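Local coordinates for putative prolyl-tRNA synthetase (Leishmania major, PDB 5XIL), which probably charges tRNA(Pro) with L-proline at the expense of ATP, the present chain comprising the class II catalytic core, the anticodon-binding domain and the C-terminal zinc-binding part, at residues 127-132 with 164-169; 233-238 with 256-261; 294-299 with 341-346. One frame throughout, in Å; residues are numbered along the deposited sequence.

Contact 1. Residues 127-132 with 164-169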
ATOM      1  N   ARG A 127      -3.726   0.694 -30.604  1.00 25.53           N
ATOM      2  CA  ARG A 127      -2.433   0.449 -30.021  1.00 25.57           C
ATOM      3  C   ARG A 127      -2.390   0.891 -28.530  1.00 24.45           C
ATOM      4  O   ARG A 127      -1.492   0.524 -27.801  1.00 22.58           O
ATOM      5  CB  ARG A 127      -1.387   1.247 -30.779  1.00 28.18           C
ATOM      6  CG  ARG A 127      -1.342   0.918 -32.271  1.00 32.46           C
ATOM      7  CD  ARG A 127      -0.230   1.696 -32.957  1.00 38.94           C
ATOM      8  NE  ARG A 127      -0.467   3.148 -32.964  1.00 39.94           N
ATOM      9  CZ  ARG A 127      -1.292   3.768 -33.804  1.00 42.67           C
ATOM     10  NH1 ARG A 127      -1.969   3.058 -34.695  1.00 41.42           N
ATOM     11  NH2 ARG A 127      -1.459   5.094 -33.732  1.00 45.05           N
ATOM     12  N   ASP A 128      -3.342   1.694 -28.101  1.00 23.74           N
ATOM     13  CA  ASP A 128      -3.453   2.091 -26.689  1.00 23.03           C
ATOM     14  C   ASP A 128      -4.187   1.078 -25.799  1.00 19.58           C
ATOM     15  O   ASP A 128      -4.231   1.242 -24.602  1.00 23.82           O
ATOM     16  CB  ASP A 128      -4.110   3.455 -26.592  1.00 22.95           C
ATOM     17  CG  ASP A 128      -3.329   4.524 -27.347  1.00 30.69           C
ATOM     18  OD1 ASP A 128      -2.106   4.643 -27.083  1.00 27.74           O
ATOM     19  OD2 ASP A 128      -3.917   5.246 -28.206  1.00 28.49           O
ATOM     20  N   LEU A 129      -4.682   0.005 -26.351  1.00 18.16           N
ATOM     21  CA  LEU A 129      -5.453  -0.958 -25.582  1.00 19.07           C
ATOM     22  C   LEU A 129      -4.564  -2.114 -25.280  1.00 19.29           C
ATOM     23  O   LEU A 129      -3.728  -2.443 -26.088  1.00 22.30           O
ATOM     24  CB  LEU A 129      -6.646  -1.436 -26.381  1.00 17.93           C
ATOM     25  CG  LEU A 129      -7.722  -0.384 -26.693  1.00 17.64           C
ATOM     26  CD1 LEU A 129      -8.771  -0.972 -27.581  1.00 18.59           C
ATOM     27  CD2 LEU A 129      -8.334   0.164 -25.418  1.00 18.98           C
ATOM     28  N   PRO A 130      -4.805  -2.806 -24.175  1.00 18.51           N
ATOM     29  CA  PRO A 130      -5.811  -2.467 -23.135  1.00 17.59           C
ATOM     30  C   PRO A 130      -5.401  -1.337 -22.187  1.00 15.78           C
ATOM     31  O   PRO A 130      -4.207  -1.061 -22.008  1.00 16.34           O
ATOM     32  CB  PRO A 130      -5.940  -3.783 -22.388  1.00 18.84           C
ATOM     33  CG  PRO A 130      -4.568  -4.356 -22.446  1.00 19.62           C
ATOM     34  CD  PRO A 130      -4.104  -4.078 -23.860  1.00 18.86           C
ATOM     35  N   VAL A 131      -6.370  -0.629 -21.615  1.00 15.82           N
ATOM     36  CA  VAL A 131      -6.104   0.333 -20.549  1.00 15.31           C
ATOM     37  C   VAL A 131      -6.512  -0.414 -19.286  1.00 15.12           C
ATOM     38  O   VAL A 131      -7.670  -0.847 -19.210  1.00 13.85           O
ATOM     39  CB  VAL A 131      -6.930   1.620 -20.719  1.00 15.16           C
ATOM     40  CG1 VAL A 131      -6.820   2.588 -19.530  1.00 16.42           C
ATOM     41  CG2 VAL A 131      -6.427   2.356 -21.961  1.00 17.27           C
ATOM     42  N   ARG A 132      -5.575  -0.632 -18.334  1.00 12.99           N
ATOM     43  CA  ARG A 132      -5.910  -1.434 -17.146  1.00 12.55           C
ATOM     44  C   ARG A 132      -5.355  -0.727 -15.922  1.00 13.29           C
ATOM     45  O   ARG A 132      -4.126  -0.682 -15.696  1.00 12.92           O
ATOM     46  CB  ARG A 132      -5.265  -2.811 -17.243  1.00 13.38           C
ATOM     47  CG  ARG A 132      -5.635  -3.589 -18.506  1.00 15.67           C
ATOM     48  CD  ARG A 132      -4.785  -4.807 -18.685  1.00 16.47           C
ATOM     49  NE  ARG A 132      -5.236  -5.816 -17.769  1.00 17.16           N
ATOM     50  CZ  ARG A 132      -4.560  -6.945 -17.587  1.00 18.78           C
ATOM     51  NH1 ARG A 132      -3.439  -7.154 -18.300  1.00 18.27           N
ATOM     52  NH2 ARG A 132      -5.025  -7.862 -16.775  1.00 18.06           N
ATOM     53  N   ALA A 164     -10.333  -1.550 -20.048  1.00 13.69           N
ATOM     54  CA  ALA A 164     -10.929  -1.428 -21.377  1.00 14.59           C
ATOM     55  C   ALA A 164     -10.055  -2.235 -22.301  1.00 15.44           C
ATOM     56  O   ALA A 164      -8.818  -2.034 -22.330  1.00 14.53           O
ATOM     57  CB  ALA A 164     -10.900   0.024 -21.809  1.00 15.13           C
ATOM     58  N   TRP A 165     -10.669  -3.126 -23.052  1.00 14.96           N
ATOM     59  CA  TRP A 165      -9.976  -4.041 -23.929  1.00 16.17           C
ATOM     60  C   TRP A 165     -10.528  -3.871 -25.378  1.00 17.29           C
ATOM     61  O   TRP A 165     -11.659  -3.509 -25.548  1.00 16.23           O
ATOM     62  CB  TRP A 165     -10.247  -5.483 -23.517  1.00 17.91           C
ATOM     63  CG  TRP A 165      -9.743  -5.864 -22.175  1.00 17.84           C
ATOM     64  CD1 TRP A 165     -10.341  -5.645 -20.963  1.00 18.50           C
ATOM     65  CD2 TRP A 165      -8.508  -6.529 -21.914  1.00 19.84           C
ATOM     66  NE1 TRP A 165      -9.520  -6.155 -19.956  1.00 18.17           N
ATOM     67  CE2 TRP A 165      -8.404  -6.702 -20.514  1.00 18.34           C
ATOM     68  CE3 TRP A 165      -7.493  -7.032 -22.734  1.00 19.18           C
ATOM     69  CZ2 TRP A 165      -7.311  -7.383 -19.915  1.00 20.33           C
ATOM     70  CZ3 TRP A 165      -6.384  -7.640 -22.141  1.00 20.90           C
ATOM     71  CH2 TRP A 165      -6.301  -7.795 -20.740  1.00 22.37           C
ATOM     72  N   ALA A 166      -9.750  -4.298 -26.356  1.00 19.18           N
ATOM     73  CA  ALA A 166     -10.177  -4.375 -27.771  1.00 21.45           C
ATOM     74  C   ALA A 166     -11.268  -5.413 -28.058  1.00 20.75           C
ATOM     75  O   ALA A 166     -12.206  -5.096 -28.796  1.00 23.33           O
ATOM     76  CB  ALA A 166      -8.944  -4.586 -28.695  1.00 21.32           C
ATOM     77  N   LYS A 167     -11.159  -6.608 -27.462  1.00 22.02           N
ATOM     78  CA  LYS A 167     -12.099  -7.710 -27.685  0.57 23.16           C
ATOM     79  C   LYS A 167     -12.921  -8.084 -26.455  1.00 20.56           C
ATOM     80  O   LYS A 167     -12.446  -8.049 -25.343  1.00 18.48           O
ATOM     81  CB  LYS A 167     -11.404  -9.004 -28.153  0.57 26.46           C
ATOM     82  CG  LYS A 167     -10.574  -8.896 -29.429  0.57 31.85           C
ATOM     83  CD  LYS A 167     -10.519 -10.222 -30.203  0.57 35.26           C
ATOM     84  CE  LYS A 167     -10.131 -11.428 -29.362  0.57 36.42           C
ATOM     85  NZ  LYS A 167      -8.700 -11.393 -28.951  0.57 37.68           N
ATOM     86  N   ALA A 168     -14.127  -8.559 -26.707  1.00 19.43           N
ATOM     87  CA  ALA A 168     -15.031  -9.020 -25.656  1.00 21.59           C
ATOM     88  C   ALA A 168     -14.461 -10.166 -24.852  1.00 22.17           C
ATOM     89  O   ALA A 168     -14.632 -10.243 -23.650  1.00 16.90           O
ATOM     90  CB  ALA A 168     -16.342  -9.464 -26.266  1.00 23.48           C
ATOM     91  N   GLU A 169     -13.813 -11.099 -25.535  1.00 19.97           N
ATOM     92  CA  GLU A 169     -13.249 -12.264 -24.860  1.00 21.23           C
ATOM     93  C   GLU A 169     -12.231 -11.899 -23.795  1.00 18.91           C
ATOM     94  O   GLU A 169     -12.135 -12.558 -22.734  1.00 19.44           O
ATOM     95  CB  GLU A 169     -12.620 -13.177 -25.888  1.00 23.94           C
ATOM     96  CG  GLU A 169     -13.684 -13.778 -26.799  1.00 28.01           C
ATOM     97  CD  GLU A 169     -14.083 -12.888 -28.001  1.00 31.51           C
ATOM     98  OE1 GLU A 169     -13.607 -11.716 -28.156  1.00 25.43           O
ATOM     99  OE2 GLU A 169     -14.926 -13.376 -28.801  1.00 37.77           O
TER
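Pro130 sets its CB over one face of the Trp165 indole, and Arg132 slants past the same ring. Pro130 CB sits 3.9 Å from the centroid of the six-membered ring of Trp165 and 21° off its normal, a CH-pi contact on the CE3 side. Arg132 reaches the far end of the same ring: its NE lies 3.4 Å from Trp165 CZ2, with guanidinium and indole planes 48° apart, so the two groups are not stacked. A bend at chi3 (76°) of Arg132 brings one guanidinium face over Trp165 CZ2, and Glu174 of helix 168-189 bridges the pair, forming a salt bridge to Arg132 NH2 and accepting a hydrogen bond from Trp165 NE1. In the class II synthetase core, the start of strand 131-139 pairs antiparallel with the end of strand 156-165. Val131 and Ala164 form a hydrogen-bonded pair, N to O 2.9 Å in each direction, both donors in the carbonyl planes. The cis peptide before Pro130 lies at the entrance to the strand. Leu129 points toward the other segment, its two methyls dividing the work: CD1 meets Ala166 CB at 3.8 Å, whereas CD2 rests 3.8 Å from Ala164 O.

Contact 2. Residues 233-238 with 256-261; sequences LGQNFG and IPWQNS
Gln235 lays its carboxamide over the Trp258 indole and spends one N-H on the backbone beyond it: NE2 donates to Ile256 O at 3.0 Å, with an N-H...O angle of 164°. The acceptor lies close to the amide plane of Gln235, while the donor is tilted 29° out of the Ile256 carbonyl plane. Amide and indole planes are only 15° apart, which defines a stack, and Gln235 CG stands 3.7 Å from the centroid of the Trp258 six-membered ring as a CH-pi contact over its centre. The chain is extended beyond CG, carrying the amide across the indole to the Ile256 carbonyl.

Two backbone bonds fix the adjoining main chain. Leu233 N donates to Gln259 O at 2.8 Å, and Gln259 N donates to Gly234 O at 3.0 Å. Leu233 and Gly234 thus both face Gln259, a classic beta bulge at the end of strand 223-234, where a type II' turn from Leu233 to Asn236 leads the catalytic-core chain into helix 236-241. Gly234 CA comes close to Trp258 CE3. Asn236 ND2 makes a weak bond back to Leu233 O and a further one to Asp209. Asn260 points away from 233-238, and its ND2 donates to Glu174 of helix 168-189.

A water occupies the angle between helix start and strand. It can donate to Pro257 O at 2.7 Å and to Gln259 OE1 at 2.6 Å, although more acceptors surround it than it has protons, and it accepts a weak bond from Gly238 N. Gly238 N itself is 3.4 Å from Gln259 OE1, at too poor an angle for a hydrogen bond, and the water links the two, weakly on the Gly238 side. Ile256 CG2 packs against Gly238 CA, and Leu233 CD1 against Ser261 OG.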
ATOM      1  N   LEU A 233     -18.910  -4.597 -18.097  1.00 12.96           N
ATOM      2  CA  LEU A 233     -19.658  -3.449 -18.458  1.00 14.34           C
ATOM      3  C   LEU A 233     -19.955  -3.441 -19.982  1.00 14.19           C
ATOM      4  O   LEU A 233     -20.589  -2.544 -20.413  1.00 17.55           O
ATOM      5  CB  LEU A 233     -18.944  -2.137 -18.097  1.00 14.92           C
ATOM      6  CG  LEU A 233     -18.429  -2.059 -16.654  1.00 14.51           C
ATOM      7  CD1 LEU A 233     -17.641  -0.837 -16.375  1.00 15.73           C
ATOM      8  CD2 LEU A 233     -19.625  -2.175 -15.743  1.00 15.55           C
ATOM      9  N   GLY A 234     -19.539  -4.442 -20.717  1.00 17.19           N
ATOM     10  CA  GLY A 234     -19.570  -4.439 -22.195  1.00 19.72           C
ATOM     11  C   GLY A 234     -19.123  -3.156 -22.858  1.00 17.96           C
ATOM     12  O   GLY A 234     -18.145  -2.516 -22.469  1.00 14.56           O
ATOM     13  N   GLN A 235     -19.958  -2.686 -23.815  1.00 18.71           N
ATOM     14  CA  GLN A 235     -19.676  -1.443 -24.511  1.00 18.61           C
ATOM     15  C   GLN A 235     -20.555  -0.292 -24.030  1.00 22.91           C
ATOM     16  O   GLN A 235     -20.520   0.810 -24.594  1.00 22.42           O
ATOM     17  CB  GLN A 235     -19.898  -1.670 -26.016  1.00 20.85           C
ATOM     18  CG  GLN A 235     -18.907  -2.634 -26.596  1.00 19.73           C
ATOM     19  CD  GLN A 235     -19.194  -2.994 -28.043  1.00 23.43           C
ATOM     20  OE1 GLN A 235     -20.298  -3.315 -28.371  1.00 19.29           O
ATOM     21  NE2 GLN A 235     -18.172  -3.023 -28.864  1.00 22.07           N
ATOM     22  N   ASN A 236     -21.333  -0.495 -22.981  1.00 22.63           N
ATOM     23  CA  ASN A 236     -22.214   0.585 -22.509  1.00 24.38           C
ATOM     24  C   ASN A 236     -21.573   1.893 -22.229  1.00 24.61           C
ATOM     25  O   ASN A 236     -22.092   2.969 -22.540  1.00 22.15           O
ATOM     26  CB  ASN A 236     -22.954   0.135 -21.236  1.00 28.22           C
ATOM     27  CG  ASN A 236     -23.820  -1.084 -21.481  1.00 30.33           C
ATOM     28  OD1 ASN A 236     -24.621  -1.050 -22.382  1.00 34.09           O
ATOM     29  ND2 ASN A 236     -23.629  -2.176 -20.734  1.00 29.80           N
ATOM     30  N   PHE A 237     -20.445   1.866 -21.549  1.00 22.77           N
ATOM     31  CA  PHE A 237     -19.818   3.098 -21.167  1.00 21.98           C
ATOM     32  C   PHE A 237     -19.031   3.768 -22.242  1.00 21.97           C
ATOM     33  O   PHE A 237     -18.880   4.979 -22.222  1.00 21.19           O
ATOM     34  CB  PHE A 237     -18.931   2.908 -19.952  1.00 24.76           C
ATOM     35  CG  PHE A 237     -19.716   2.851 -18.675  1.00 26.56           C
ATOM     36  CD1 PHE A 237     -20.235   4.013 -18.116  1.00 26.53           C
ATOM     37  CD2 PHE A 237     -20.006   1.637 -18.060  1.00 29.79           C
ATOM     38  CE1 PHE A 237     -20.964   3.979 -16.932  1.00 30.18           C
ATOM     39  CE2 PHE A 237     -20.721   1.612 -16.873  1.00 29.08           C
ATOM     40  CZ  PHE A 237     -21.192   2.776 -16.303  1.00 28.40           C
ATOM     41  N   GLY A 238     -18.534   2.984 -23.175  1.00 23.60           N
ATOM     42  CA  GLY A 238     -17.805   3.549 -24.296  1.00 25.10           C
ATOM     43  C   GLY A 238     -18.748   4.378 -25.129  1.00 23.61           C
ATOM     44  O   GLY A 238     -18.390   5.412 -25.602  1.00 25.51           O
ATOM     45  N   ILE A 256     -15.869   0.095 -30.328  1.00 20.65           N
ATOM     46  CA  ILE A 256     -15.924   0.530 -28.937  1.00 19.07           C
ATOM     47  C   ILE A 256     -15.282  -0.513 -28.039  1.00 16.66           C
ATOM     48  O   ILE A 256     -15.522  -1.712 -28.174  1.00 16.31           O
ATOM     49  CB  ILE A 256     -17.365   0.759 -28.513  1.00 19.68           C
ATOM     50  CG1 ILE A 256     -17.989   1.788 -29.480  1.00 23.64           C
ATOM     51  CG2 ILE A 256     -17.435   1.311 -27.088  1.00 18.66           C
ATOM     52  CD1 ILE A 256     -19.425   2.225 -29.149  1.00 23.93           C
ATOM     53  N   PRO A 257     -14.396  -0.066 -27.131  1.00 17.32           N
ATOM     54  CA  PRO A 257     -13.757  -1.066 -26.281  1.00 17.30           C
ATOM     55  C   PRO A 257     -14.761  -1.723 -25.346  1.00 16.28           C
ATOM     56  O   PRO A 257     -15.776  -1.102 -25.027  1.00 16.26           O
ATOM     57  CB  PRO A 257     -12.819  -0.262 -25.409  1.00 17.28           C
ATOM     58  CG  PRO A 257     -12.602   1.000 -26.111  1.00 19.50           C
ATOM     59  CD  PRO A 257     -13.841   1.258 -26.935  1.00 17.97           C
ATOM     60  N   TRP A 258     -14.387  -2.921 -24.872  1.00 16.01           N
ATOM     61  CA  TRP A 258     -15.085  -3.669 -23.871  1.00 15.89           C
ATOM     62  C   TRP A 258     -14.481  -3.366 -22.499  1.00 14.48           C
ATOM     63  O   TRP A 258     -13.277  -3.556 -22.274  1.00 14.01           O
ATOM     64  CB  TRP A 258     -14.982  -5.119 -24.231  1.00 16.71           C
ATOM     65  CG  TRP A 258     -15.609  -5.409 -25.586  1.00 19.47           C
ATOM     66  CD1 TRP A 258     -15.014  -5.224 -26.836  1.00 20.80           C
ATOM     67  CD2 TRP A 258     -16.965  -5.804 -25.847  1.00 20.98           C
ATOM     68  NE1 TRP A 258     -15.948  -5.506 -27.830  1.00 23.15           N
ATOM     69  CE2 TRP A 258     -17.128  -5.879 -27.257  1.00 21.39           C
ATOM     70  CE3 TRP A 258     -18.030  -6.184 -25.033  1.00 21.42           C
ATOM     71  CZ2 TRP A 258     -18.326  -6.289 -27.853  1.00 23.16           C
ATOM     72  CZ3 TRP A 258     -19.209  -6.551 -25.611  1.00 23.26           C
ATOM     73  CH2 TRP A 258     -19.363  -6.564 -27.014  1.00 24.34           C
ATOM     74  N   GLN A 259     -15.311  -2.887 -21.585  1.00 13.78           N
ATOM     75  CA  GLN A 259     -14.858  -2.443 -20.297  1.00 13.42           C
ATOM     76  C   GLN A 259     -15.363  -3.335 -19.144  1.00 13.08           C
ATOM     77  O   GLN A 259     -16.382  -4.029 -19.223  1.00 12.67           O
ATOM     78  CB  GLN A 259     -15.320  -0.989 -20.073  1.00 13.48           C
ATOM     79  CG  GLN A 259     -14.525  -0.006 -20.889  1.00 14.77           C
ATOM     80  CD  GLN A 259     -15.017   1.392 -20.744  1.00 16.10           C
ATOM     81  OE1 GLN A 259     -15.779   1.906 -21.582  1.00 19.90           O
ATOM     82  NE2 GLN A 259     -14.651   2.006 -19.649  1.00 15.93           N
ATOM     83  N   ASN A 260     -14.584  -3.327 -18.087  1.00 13.14           N
ATOM     84  CA  ASN A 260     -14.978  -3.936 -16.835  1.00 11.92           C
ATOM     85  C   ASN A 260     -14.566  -3.048 -15.680  1.00 11.37           C
ATOM     86  O   ASN A 260     -13.801  -2.083 -15.832  1.00 10.52           O
ATOM     87  CB  ASN A 260     -14.403  -5.348 -16.703  1.00 11.51           C
ATOM     88  CG  ASN A 260     -12.853  -5.388 -16.601  1.00 12.51           C
ATOM     89  OD1 ASN A 260     -12.224  -4.598 -15.914  1.00 14.15           O
ATOM     90  ND2 ASN A 260     -12.260  -6.341 -17.289  1.00 14.39           N
ATOM     91  N   SER A 261     -15.161  -3.333 -14.530  1.00 11.37           N
ATOM     92  CA  SER A 261     -14.806  -2.685 -13.314  1.00 11.12           C
ATOM     93  C   SER A 261     -15.024  -3.657 -12.160  1.00  9.89           C
ATOM     94  O   SER A 261     -15.767  -4.592 -12.269  1.00  9.43           O
ATOM     95  CB  SER A 261     -15.500  -1.341 -13.086  1.00 13.00           C
ATOM     96  OG  SER A 261     -16.827  -1.534 -12.795  1.00 13.98           O
TER
HETATM   97  O   HOH W   1     -17.133   0.286 -23.146  1.00 27.93           O

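Contact 3. Residues 294-299 with 341-346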
ATOM      1  N   ILE A 294       1.122 -14.957  21.189  1.00 11.44           N
ATOM      2  CA  ILE A 294       1.406 -14.167  22.338  1.00 12.87           C
ATOM      3  C   ILE A 294       2.053 -15.080  23.401  1.00 12.77           C
ATOM      4  O   ILE A 294       1.551 -16.108  23.703  1.00 15.03           O
ATOM      5  CB  ILE A 294       0.184 -13.466  22.908  1.00 13.07           C
ATOM      6  CG1 ILE A 294       0.545 -12.428  23.992  1.00 14.36           C
ATOM      7  CG2 ILE A 294      -0.848 -14.422  23.456  1.00 13.83           C
ATOM      8  CD1 ILE A 294       1.207 -11.212  23.452  1.00 15.18           C
ATOM      9  N   ILE A 295       3.100 -14.593  24.008  1.00 14.64           N
ATOM     10  CA  ILE A 295       3.862 -15.348  25.070  1.00 13.67           C
ATOM     11  C   ILE A 295       3.597 -14.685  26.449  1.00 14.70           C
ATOM     12  O   ILE A 295       3.889 -13.518  26.647  1.00 15.66           O
ATOM     13  CB  ILE A 295       5.366 -15.333  24.736  1.00 15.79           C
ATOM     14  CG1 ILE A 295       5.635 -15.886  23.346  1.00 15.43           C
ATOM     15  CG2 ILE A 295       6.196 -16.049  25.826  1.00 17.06           C
ATOM     16  CD1 ILE A 295       6.984 -15.479  22.799  1.00 15.58           C
ATOM     17  N   ILE A 296       3.035 -15.440  27.390  1.00 15.70           N
ATOM     18  CA  ILE A 296       2.693 -14.910  28.665  1.00 17.52           C
ATOM     19  C   ILE A 296       3.355 -15.784  29.741  1.00 21.70           C
ATOM     20  O   ILE A 296       3.117 -16.985  29.744  1.00 19.32           O
ATOM     21  CB  ILE A 296       1.191 -14.966  28.859  1.00 17.65           C
ATOM     22  CG1 ILE A 296       0.488 -14.216  27.700  1.00 16.85           C
ATOM     23  CG2 ILE A 296       0.813 -14.439  30.230  1.00 16.80           C
ATOM     24  CD1 ILE A 296      -1.017 -14.319  27.695  1.00 16.19           C
ATOM     25  N   PRO A 297       4.164 -15.166  30.636  1.00 22.89           N
ATOM     26  CA  PRO A 297       4.785 -15.920  31.714  1.00 24.62           C
ATOM     27  C   PRO A 297       3.730 -16.340  32.764  1.00 23.95           C
ATOM     28  O   PRO A 297       2.731 -15.620  33.047  1.00 23.10           O
ATOM     29  CB  PRO A 297       5.871 -14.949  32.239  1.00 24.35           C
ATOM     30  CG  PRO A 297       5.194 -13.623  32.096  1.00 25.72           C
ATOM     31  CD  PRO A 297       4.482 -13.729  30.751  1.00 24.30           C
ATOM     32  N   VAL A 298       3.886 -17.537  33.288  1.00 25.20           N
ATOM     33  CA  VAL A 298       2.984 -18.056  34.310  1.00 24.73           C
ATOM     34  C   VAL A 298       3.802 -18.776  35.419  1.00 29.62           C
ATOM     35  O   VAL A 298       4.998 -18.999  35.273  1.00 23.40           O
ATOM     36  CB  VAL A 298       1.980 -19.065  33.760  1.00 26.41           C
ATOM     37  CG1 VAL A 298       1.102 -18.454  32.646  1.00 28.85           C
ATOM     38  CG2 VAL A 298       2.716 -20.301  33.234  1.00 26.11           C
ATOM     39  N   GLY A 299       3.122 -19.098  36.518  1.00 32.43           N
ATOM     40  CA  GLY A 299       3.692 -19.864  37.639  1.00 34.05           C
ATOM     41  C   GLY A 299       4.633 -19.060  38.495  1.00 37.39           C
ATOM     42  O   GLY A 299       5.482 -19.638  39.144  1.00 35.40           O
ATOM     43  N   GLY A 341      -4.212 -14.665  34.115  1.00 36.34           N
ATOM     44  CA  GLY A 341      -5.578 -14.860  33.659  1.00 36.32           C
ATOM     45  C   GLY A 341      -6.172 -13.652  32.941  1.00 33.62           C
ATOM     46  O   GLY A 341      -6.833 -13.788  31.915  1.00 28.40           O
ATOM     47  N   TRP A 342      -5.987 -12.474  33.506  1.00 32.71           N
ATOM     48  CA  TRP A 342      -6.438 -11.256  32.876  1.00 29.13           C
ATOM     49  C   TRP A 342      -5.786 -11.087  31.494  1.00 26.93           C
ATOM     50  O   TRP A 342      -6.444 -10.684  30.501  1.00 25.71           O
ATOM     51  CB  TRP A 342      -6.047 -10.050  33.719  1.00 30.76           C
ATOM     52  CG  TRP A 342      -6.615  -8.754  33.258  1.00 34.49           C
ATOM     53  CD1 TRP A 342      -7.732  -8.113  33.790  1.00 36.17           C
ATOM     54  CD2 TRP A 342      -6.121  -7.890  32.196  1.00 35.96           C
ATOM     55  NE1 TRP A 342      -7.966  -6.939  33.093  1.00 39.97           N
ATOM     56  CE2 TRP A 342      -6.998  -6.768  32.128  1.00 38.22           C
ATOM     57  CE3 TRP A 342      -5.053  -7.973  31.274  1.00 34.34           C
ATOM     58  CZ2 TRP A 342      -6.830  -5.735  31.179  1.00 36.27           C
ATOM     59  CZ3 TRP A 342      -4.882  -6.947  30.344  1.00 34.26           C
ATOM     60  CH2 TRP A 342      -5.779  -5.837  30.302  1.00 34.49           C
ATOM     61  N   ARG A 343      -4.477 -11.305  31.448  1.00 24.13           N
ATOM     62  CA  ARG A 343      -3.764 -11.234  30.165  1.00 24.92           C
ATOM     63  C   ARG A 343      -4.309 -12.318  29.206  1.00 20.88           C
ATOM     64  O   ARG A 343      -4.491 -12.036  28.020  1.00 23.05           O
ATOM     65  CB  ARG A 343      -2.260 -11.342  30.375  1.00 23.82           C
ATOM     66  CG  ARG A 343      -1.645 -10.093  30.975  1.00 25.96           C
ATOM     67  CD  ARG A 343      -0.199 -10.327  31.320  1.00 25.41           C
ATOM     68  NE  ARG A 343      -0.080 -10.793  32.688  1.00 26.92           N
ATOM     69  CZ  ARG A 343       1.069 -11.133  33.281  1.00 29.86           C
ATOM     70  NH1 ARG A 343       2.226 -11.145  32.616  1.00 27.22           N
ATOM     71  NH2 ARG A 343       1.036 -11.451  34.570  1.00 30.44           N
ATOM     72  N   PHE A 344      -4.601 -13.541  29.686  1.00 19.89           N
ATOM     73  CA  PHE A 344      -5.078 -14.562  28.808  1.00 18.57           C
ATOM     74  C   PHE A 344      -6.386 -14.029  28.174  1.00 20.36           C
ATOM     75  O   PHE A 344      -6.676 -14.245  26.978  1.00 20.17           O
ATOM     76  CB  PHE A 344      -5.481 -15.857  29.555  1.00 21.77           C
ATOM     77  CG  PHE A 344      -4.340 -16.735  30.044  1.00 19.30           C
ATOM     78  CD1 PHE A 344      -3.015 -16.291  30.129  1.00 19.63           C
ATOM     79  CD2 PHE A 344      -4.641 -18.019  30.495  1.00 23.81           C
ATOM     80  CE1 PHE A 344      -2.015 -17.082  30.664  1.00 20.00           C
ATOM     81  CE2 PHE A 344      -3.615 -18.815  31.001  1.00 22.83           C
ATOM     82  CZ  PHE A 344      -2.327 -18.351  31.070  1.00 20.53           C
ATOM     83  N   ASN A 345      -7.224 -13.425  29.005  1.00 20.28           N
ATOM     84  CA  ASN A 345      -8.550 -12.962  28.529  1.00 21.60           C
ATOM     85  C   ASN A 345      -8.440 -11.874  27.441  1.00 18.87           C
ATOM     86  O   ASN A 345      -9.152 -11.935  26.396  1.00 18.54           O
ATOM     87  CB  ASN A 345      -9.410 -12.411  29.677  1.00 22.43           C
ATOM     88  CG  ASN A 345     -10.716 -11.784  29.159  1.00 24.95           C
ATOM     89  OD1 ASN A 345     -11.689 -12.497  28.780  1.00 27.99           O
ATOM     90  ND2 ASN A 345     -10.730 -10.490  29.083  1.00 27.20           N
ATOM     91  N   HIS A 346      -7.585 -10.891  27.702  1.00 19.53           N
ATOM     92  CA  HIS A 346      -7.325  -9.800  26.826  1.00 18.84           C
ATOM     93  C   HIS A 346      -6.964 -10.275  25.416  1.00 17.58           C
ATOM     94  O   HIS A 346      -7.500  -9.812  24.425  1.00 14.60           O
ATOM     95  CB  HIS A 346      -6.192  -8.941  27.393  1.00 19.53           C
ATOM     96  CG  HIS A 346      -5.706  -7.866  26.468  1.00 18.94           C
ATOM     97  ND1 HIS A 346      -6.367  -6.665  26.287  1.00 17.31           N
ATOM     98  CD2 HIS A 346      -4.584  -7.791  25.703  1.00 19.21           C
ATOM     99  CE1 HIS A 346      -5.699  -5.928  25.434  1.00 18.28           C
ATOM    100  NE2 HIS A 346      -4.611  -6.581  25.075  1.00 19.54           N
TER
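Arg343 and Phe344 of helix 340-350 reach down onto strand 293-297, a helix-on-sheet packing within the anticodon-binding domain. That sheet is mixed and five-stranded, with 293-297 between the parallel neighbours 330-332 and 354-358. The short axes of strand 294-297 and helix 341-346 run nearly antiparallel, at 169°, and approach to 9.4 Å; no hydrogen bond joins the two segments, so the contact rests on packing, mostly of side chains.

Gly341 lies in the first turn of the helix, and its carbonyl accepts the backbone bond from Asn345 N. Trp342 turns to another side, where its ring stacks on Tyr338.

Arg343 is the first to meet the strand. Its CB directs the chain toward Ile296, whose CD1 lies 4.2 Å from it, and a bend at chi3 (-91°) then swings the guanidinium past the strand. There Ile296 CG2 lies over one face of the guanidinium, and Pro297 CG stands 3.9 Å from Arg343 NH1, the two side chains crossing at about a right angle. The charged end is tied by backbone carbonyls: NE donates to Ser339 O and NH1 to Asp333 O, which holds the group in position although the strand offers it carbon.

Phe344 comes next and lies on the other side of Ile296. Its CG is anti to the carbonyl carbon (chi1 -75°), which sends the ring out along the strand toward Val298. Arg355 of the neighbouring strand makes a cation-pi contact with the ring. Ile296 supplies two methyls to it: CD1 reaches Phe344 CD1 at 3.7 Å, while CG2 sits in the ring plane at the edge, near CE1. Farther out along that rim, Val298 CG1 meets Phe344 CZ at 3.8 Å, close to the ring plane.

Overall arrangement
From the N terminus, contact 1 comes first, closing a loop of 31 intervening residues that contains the pairing of strands 131-139 and 156-165. Contact 2 then closes a shorter loop of 17 residues, tying the end of strand 223-234 and the start of helix 236-241 to strand 253-265. Contact 3 closes one of 41, packing helix 340-350 on strand 293-297 of the anticodon-binding domain, its centre about 56 Å from the centres of both others, across the chain's centre. The three follow in series; none nests in or crosses another. Contacts 1 and 2 are directly joined where strands 156-165 and 253-265 run side by side: Trp165 N lies 2.8 Å from Trp258 O, a probable hydrogen bond.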